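Local coordinates for protein MJ fibrillarin homologue (Methanocaldococcus jannaschii, PDB 1FBN) that probably methylates the 2'-hydroxyl of ribose in rRNA and tRNA, using S-adenosyl-L-methionine as methyl donor and a guide RNA for site selection, at residues 130-138 / 155-166. Numbering follows the deposited sequence.
Sequences DANKPQEYA and NQAEILIKNAKW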
loop_
_atom_site.group_PDB
_atom_site.type_symbol
_atom_site.label_atom_id
_atom_site.label_comp_id
_atom_site.label_asym_id
_atom_site.label_seq_id
_atom_site.Cartn_x
_atom_site.Cartn_y
_atom_site.Cartn_z
ATOM N N ASP A 130 -7.716 -13.135 9.951
ATOM C CA ASP A 130 -7.929 -11.991 10.826
ATOM C C ASP A 130 -6.546 -11.435 11.128
ATOM O O ASP A 130 -5.723 -12.118 11.734
ATOM C CB ASP A 130 -8.615 -12.470 12.116
ATOM C CG ASP A 130 -8.941 -11.340 13.088
ATOM O OD1 ASP A 130 -8.432 -10.209 12.933
ATOM O OD2 ASP A 130 -9.710 -11.604 14.040
ATOM N N ALA A 131 -6.296 -10.198 10.707
ATOM C CA ALA A 131 -5.000 -9.564 10.932
ATOM C C ALA A 131 -4.667 -9.423 12.413
ATOM O O ALA A 131 -3.508 -9.210 12.770
ATOM C CB ALA A 131 -4.942 -8.211 10.250
ATOM N N ASN A 132 -5.681 -9.544 13.267
ATOM C CA ASN A 132 -5.490 -9.441 14.707
ATOM C C ASN A 132 -4.987 -10.767 15.294
ATOM O O ASN A 132 -4.661 -10.850 16.479
ATOM C CB ASN A 132 -6.794 -9.007 15.380
ATOM C CG ASN A 132 -6.590 -8.555 16.810
ATOM O OD1 ASN A 132 -5.650 -7.811 17.115
ATOM N ND2 ASN A 132 -7.470 -9.003 17.700
ATOM N N LYS A 133 -4.926 -11.798 14.452
ATOM C CA LYS A 133 -4.441 -13.125 14.846
ATOM C C LYS A 133 -3.461 -13.603 13.775
ATOM O O LYS A 133 -3.750 -14.545 13.038
ATOM C CB LYS A 133 -5.596 -14.131 14.950
ATOM C CG LYS A 133 -6.708 -13.752 15.916
ATOM C CD LYS A 133 -7.747 -14.863 15.998
ATOM C CE LYS A 133 -9.111 -14.343 16.434
ATOM N NZ LYS A 133 -9.074 -13.610 17.725
ATOM N N PRO A 134 -2.282 -12.959 13.681
ATOM C CA PRO A 134 -1.261 -13.317 12.691
ATOM C C PRO A 134 -0.683 -14.725 12.814
ATOM O O PRO A 134 -0.194 -15.280 11.826
ATOM C CB PRO A 134 -0.197 -12.235 12.892
ATOM C CG PRO A 134 -0.316 -11.920 14.342
ATOM C CD PRO A 134 -1.809 -11.855 14.535
ATOM N N GLN A 135 -0.753 -15.307 14.011
ATOM C CA GLN A 135 -0.227 -16.654 14.233
ATOM C C GLN A 135 -0.972 -17.699 13.414
ATOM O O GLN A 135 -0.414 -18.745 13.087
ATOM C CB GLN A 135 -0.279 -17.035 15.716
ATOM C CG GLN A 135 -1.677 -17.165 16.308
ATOM C CD GLN A 135 -2.286 -15.832 16.726
ATOM O OE1 GLN A 135 -1.670 -14.769 16.581
ATOM N NE2 GLN A 135 -3.501 -15.889 17.267
ATOM N N GLU A 136 -2.222 -17.399 13.067
ATOM C CA GLU A 136 -3.043 -18.319 12.289
ATOM C C GLU A 136 -2.550 -18.533 10.861
ATOM O O GLU A 136 -2.766 -19.600 10.286
ATOM C CB GLU A 136 -4.509 -17.880 12.292
ATOM C CG GLU A 136 -5.206 -18.056 13.638
ATOM C CD GLU A 136 -6.715 -17.838 13.568
ATOM O OE1 GLU A 136 -7.182 -17.135 12.649
ATOM O OE2 GLU A 136 -7.439 -18.369 14.440
ATOM N N TYR A 137 -1.908 -17.524 10.279
ATOM C CA TYR A 137 -1.380 -17.661 8.921
ATOM C C TYR A 137 0.155 -17.636 8.849
ATOM O O TYR A 137 0.734 -17.467 7.773
ATOM C CB TYR A 137 -1.996 -16.619 7.975
ATOM C CG TYR A 137 -2.043 -15.198 8.496
ATOM C CD1 TYR A 137 -0.948 -14.347 8.358
ATOM C CD2 TYR A 137 -3.206 -14.688 9.080
ATOM C CE1 TYR A 137 -1.011 -13.020 8.786
ATOM C CE2 TYR A 137 -3.280 -13.365 9.510
ATOM C CZ TYR A 137 -2.182 -12.534 9.362
ATOM O OH TYR A 137 -2.252 -11.220 9.780
ATOM N N ALA A 138 0.803 -17.870 9.990
ATOM C CA ALA A 138 2.263 -17.869 10.071
ATOM C C ALA A 138 2.944 -19.026 9.331
ATOM O O ALA A 138 4.139 -18.954 9.042
ATOM C CB ALA A 138 2.713 -17.813 11.528
ATOM N N ASN A 155 -7.422 -0.205 16.857
ATOM C CA ASN A 155 -6.238 -1.014 17.139
ATOM C C ASN A 155 -5.316 -1.238 15.932
ATOM O O ASN A 155 -4.454 -2.119 15.962
ATOM C CB ASN A 155 -6.665 -2.371 17.724
ATOM C CG ASN A 155 -7.475 -3.217 16.738
ATOM O OD1 ASN A 155 -8.029 -2.706 15.765
ATOM N ND2 ASN A 155 -7.543 -4.520 16.995
ATOM N N GLN A 156 -5.476 -0.433 14.884
ATOM C CA GLN A 156 -4.658 -0.581 13.681
ATOM C C GLN A 156 -3.151 -0.541 13.938
ATOM O O GLN A 156 -2.402 -1.303 13.330
ATOM C CB GLN A 156 -5.060 0.443 12.619
ATOM C CG GLN A 156 -4.888 1.889 13.026
ATOM C CD GLN A 156 -5.500 2.830 12.017
ATOM O OE1 GLN A 156 -4.940 3.052 10.945
ATOM N NE2 GLN A 156 -6.665 3.374 12.342
ATOM N N ALA A 157 -2.708 0.309 14.864
ATOM C CA ALA A 157 -1.282 0.398 15.176
ATOM C C ALA A 157 -0.755 -0.891 15.813
ATOM O O ALA A 157 0.258 -1.428 15.363
ATOM C CB ALA A 157 -0.987 1.604 16.072
ATOM N N GLU A 158 -1.450 -1.402 16.830
ATOM C CA GLU A 158 -1.004 -2.630 17.489
ATOM C C GLU A 158 -1.039 -3.800 16.507
ATOM O O GLU A 158 -0.241 -4.727 16.623
ATOM C CB GLU A 158 -1.833 -2.947 18.743
ATOM C CG GLU A 158 -3.231 -3.483 18.471
ATOM C CD GLU A 158 -3.814 -4.257 19.647
ATOM O OE1 GLU A 158 -3.568 -5.482 19.729
ATOM O OE2 GLU A 158 -4.523 -3.646 20.480
ATOM N N ILE A 159 -1.948 -3.744 15.534
ATOM C CA ILE A 159 -2.040 -4.799 14.527
ATOM C C ILE A 159 -0.770 -4.802 13.672
ATOM O O ILE A 159 -0.238 -5.867 13.366
ATOM C CB ILE A 159 -3.292 -4.652 13.610
ATOM C CG1 ILE A 159 -4.567 -5.020 14.375
ATOM C CG2 ILE A 159 -3.165 -5.557 12.381
ATOM C CD1 ILE A 159 -5.833 -4.844 13.556
ATOM N N LEU A 160 -0.281 -3.617 13.302
ATOM C CA LEU A 160 0.934 -3.516 12.495
ATOM C C LEU A 160 2.114 -4.052 13.292
ATOM O O LEU A 160 2.953 -4.772 12.754
ATOM C CB LEU A 160 1.216 -2.063 12.091
ATOM C CG LEU A 160 2.452 -1.811 11.207
ATOM C CD1 LEU A 160 2.241 -2.402 9.819
ATOM C CD2 LEU A 160 2.733 -0.324 11.091
ATOM N N ILE A 161 2.154 -3.707 14.579
ATOM C CA ILE A 161 3.226 -4.131 15.478
ATOM C C ILE A 161 3.208 -5.638 15.663
ATOM O O ILE A 161 4.249 -6.287 15.607
ATOM C CB ILE A 161 3.117 -3.437 16.863
ATOM C CG1 ILE A 161 3.395 -1.938 16.723
ATOM C CG2 ILE A 161 4.092 -4.064 17.859
ATOM C CD1 ILE A 161 3.051 -1.135 17.957
ATOM N N LYS A 162 2.013 -6.190 15.846
ATOM C CA LYS A 162 1.843 -7.629 16.035
ATOM C C LYS A 162 2.308 -8.387 14.786
ATOM O O LYS A 162 3.032 -9.380 14.880
ATOM C CB LYS A 162 0.375 -7.942 16.332
ATOM C CG LYS A 162 0.149 -9.265 17.031
ATOM C CD LYS A 162 -1.333 -9.526 17.277
ATOM C CE LYS A 162 -1.980 -8.423 18.091
ATOM N NZ LYS A 162 -3.415 -8.715 18.321
ATOM N N ASN A 163 1.914 -7.893 13.617
ATOM C CA ASN A 163 2.295 -8.516 12.358
ATOM C C ASN A 163 3.773 -8.322 12.031
ATOM O O ASN A 163 4.379 -9.162 11.370
ATOM C CB ASN A 163 1.409 -8.004 11.223
ATOM C CG ASN A 163 0.065 -8.709 11.175
ATOM O OD1 ASN A 163 -0.106 -9.676 10.431
ATOM N ND2 ASN A 163 -0.888 -8.241 11.978
ATOM N N ALA A 164 4.349 -7.218 12.504
ATOM C CA ALA A 164 5.763 -6.926 12.282
ATOM C C ALA A 164 6.620 -7.913 13.078
ATOM O O ALA A 164 7.615 -8.434 12.566
ATOM C CB ALA A 164 6.081 -5.495 12.692
ATOM N N LYS A 165 6.219 -8.179 14.321
ATOM C CA LYS A 165 6.935 -9.119 15.185
ATOM C C LYS A 165 6.952 -10.489 14.526
ATOM O O LYS A 165 7.981 -11.157 14.479
ATOM C CB LYS A 165 6.252 -9.248 16.553
ATOM C CG LYS A 165 6.364 -8.044 17.482
ATOM C CD LYS A 165 5.565 -8.324 18.759
ATOM C CE LYS A 165 5.498 -7.133 19.705
ATOM N NZ LYS A 165 6.804 -6.855 20.348
ATOM N N TRP A 166 5.802 -10.895 14.002
ATOM C CA TRP A 166 5.673 -12.186 13.351
ATOM C C TRP A 166 6.339 -12.322 11.988
ATOM O O TRP A 166 7.083 -13.275 11.761
ATOM C CB TRP A 166 4.194 -12.559 13.207
ATOM C CG TRP A 166 3.603 -13.146 14.440
ATOM C CD1 TRP A 166 2.970 -12.477 15.446
ATOM C CD2 TRP A 166 3.609 -14.532 14.820
ATOM N NE1 TRP A 166 2.585 -13.356 16.431
ATOM C CE2 TRP A 166 2.966 -14.624 16.075
ATOM C CE3 TRP A 166 4.100 -15.704 14.223
ATOM C CZ2 TRP A 166 2.800 -15.842 16.748
ATOM C CZ3 TRP A 166 3.935 -16.916 14.892
ATOM C CH2 TRP A 166 3.290 -16.972 16.141
#
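K162 NZ is gripped by both oxygens of N132 and by a nearby carboxylate. It donates to N132 OD1 at 2.7 Å, coming from above that amide's plane (55° out) rather than along a lone pair, and to the backbone N132 O at 3.1 Å. A longer salt bridge ties the same NZ to E158 OE1, 3.5 Å away and one helical turn back. The lysine reaches the loop because CG lies anti to its backbone N (chi1 -159°) and the chain bends at chi3; on the way its side chain crosses that of P134 at about a right angle, K162 CD coming 3.6 Å from P134 CD.

Deeper in, the N163 amide is held flat at both ends. Its OD1 receives Y137 OH at 2.7 Å, in the carbonyl plane and on a lone pair, while ND2 donates to A131 O (2.9 Å) and to I159 O, both acceptors lying near the amide plane. These three bonds fix the amide's rotation and satisfy a buried polar group. Beside it, A131 CB rests against I159 CG2 at 3.8 Å.

W166 closes the far end. Q135 CA stands over its six-membered ring, 4.0 Å from the centroid and 10° off the normal, a CH-pi contact; P134 CG approaches CD1 and A138 CB approaches CZ3, both obliquely.

D130 OD1 accepts from N132 N in an Asx turn within the type I turn 130-133. D130 and A131 are predicted to bind S-adenosyl-L-methionine; through A131 and the residues after it, this loop packs on helix 156-167 of the Rossmann-like methyltransferase fold. That loop follows edge strand 124-128; A131, Y137 and N163 touch strand 77-81, while L160 and A157 of the helix pack against helix 189-203.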